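Local structure of high potential iron-sulfur protein (3H31) at residues Gly10-Ala13 and Glu14-Gln17. The protein probably carries electrons through a bound [4Fe-4S] cluster in the aerobic respiratory chain of Rhodothermus marinus, this chain being the cluster-binding part of a longer protein. Numbering follows the deposited sequence.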
# COMPACT_ATOMS: atom_id res chain seq x y z
N GLY A 10 -1.23 -6.35 -13.12
CA GLY A 10 -0.88 -7.75 -12.95
C GLY A 10 -1.79 -8.52 -12.03
O GLY A 10 -1.55 -9.69 -11.72
N LEU A 11 -2.83 -7.83 -11.53
CA LEU A 11 -3.72 -8.43 -10.55
C LEU A 11 -5.00 -8.92 -11.23
O LEU A 11 -5.45 -8.38 -12.21
CB LEU A 11 -4.12 -7.37 -9.50
CG LEU A 11 -2.92 -6.80 -8.71
CD1 LEU A 11 -3.47 -5.90 -7.63
CD2 LEU A 11 -1.97 -7.84 -8.16
N THR A 12 -5.56 -9.93 -10.62
CA THR A 12 -6.89 -10.39 -10.97
C THR A 12 -7.94 -9.36 -10.58
O THR A 12 -7.72 -8.55 -9.69
CB THR A 12 -7.22 -11.74 -10.26
OG1 THR A 12 -7.33 -11.52 -8.84
CG2 THR A 12 -6.24 -12.81 -10.57
N ALA A 13 -9.09 -9.44 -11.21
CA ALA A 13 -10.18 -8.53 -10.84
C ALA A 13 -10.47 -8.62 -9.36
O ALA A 13 -10.70 -7.59 -8.69
CB ALA A 13 -11.43 -8.80 -11.65
N GLU A 14 -10.51 -9.85 -8.81
CA GLU A 14 -10.84 -9.99 -7.40
C GLU A 14 -9.77 -9.35 -6.51
O GLU A 14 -10.10 -8.82 -5.46
CB GLU A 14 -11.05 -11.43 -7.04
CG GLU A 14 -12.33 -12.01 -7.56
CD GLU A 14 -12.55 -13.47 -7.31
OE1 GLU A 14 -12.06 -13.97 -6.28
OE2 GLU A 14 -13.36 -14.11 -8.06
N GLU A 15 -8.52 -9.46 -6.88
CA GLU A 15 -7.49 -8.81 -6.07
C GLU A 15 -7.61 -7.29 -6.10
O GLU A 15 -7.42 -6.60 -5.09
CB GLU A 15 -6.10 -9.24 -6.52
CG GLU A 15 -5.73 -10.66 -6.20
CD GLU A 15 -4.52 -11.17 -6.97
OE1 GLU A 15 -4.54 -11.13 -8.22
OE2 GLU A 15 -3.58 -11.72 -6.35
N ILE A 16 -7.95 -6.74 -7.28
CA ILE A 16 -8.19 -5.30 -7.40
C ILE A 16 -9.38 -4.92 -6.55
O ILE A 16 -9.36 -3.88 -5.85
CB ILE A 16 -8.37 -4.89 -8.88
CG1 ILE A 16 -7.13 -5.21 -9.67
CG2 ILE A 16 -8.71 -3.43 -8.94
CD1 ILE A 16 -7.29 -5.11 -11.15
N GLN A 17 -10.43 -5.71 -6.57
CA GLN A 17 -11.61 -5.43 -5.75
C GLN A 17 -11.27 -5.37 -4.28
O GLN A 17 -11.80 -4.52 -3.56
CB GLN A 17 -12.68 -6.49 -5.97
CG GLN A 17 -13.32 -6.41 -7.32
CD GLN A 17 -14.09 -7.62 -7.77
OE1 GLN A 17 -14.39 -8.55 -7.00
NE2 GLN A 17 -14.40 -7.76 -9.02
O HOH W 1 -2.42 -11.75 -10.09
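Thr12 and Glu15 are joined by three hydrogen bonds at the start of helix 13-21. The Thr12 hydroxyl, set between its own backbone N and carbonyl carbon (chi1 67°), lies 3.1 Å from Glu15 N and its OG1 accepts that amide's hydrogen. In return, the Glu15 side chain reaches back along the chain, and its OE1 takes the hydrogen of Thr12 N at 2.9 Å through the anti lone pair, in a nearly straight bond (164°). The same OE1 also accepts from Thr12 OG1, again at 2.9 Å, but here the hydroxyl sits above the carboxylate plane, 37° out of it. A water adds a further hydrogen bond to OE1, donating as well to Gly10 O at 2.8 Å, and thereby ties the preceding loop to the carboxylate. Two protein donors and a water converge on OE1, which holds that oxygen in place and probably stabilises the negative charge. Behind the cap, Ile16 N bonds to Thr12 O at 3.0 Å and Gln17 N to Ala13 O at 2.8 Å, beginning the helical pattern. Leu11, just before the N-cap, packs its CB on Ile16 CG1 at 3.7 Å. Outside the two segments, Lys57 touches both Leu11 and Glu15, while Val8 lies against Ile16. The reciprocal Thr12-Glu15 pairing is a capping box, joined by the N'-to-N4 hydrophobic staple of Leu11 and Ile16, with Thr12 as N-cap at the surface-lying N-terminal end of helix 13-21 in the HiPIP fold.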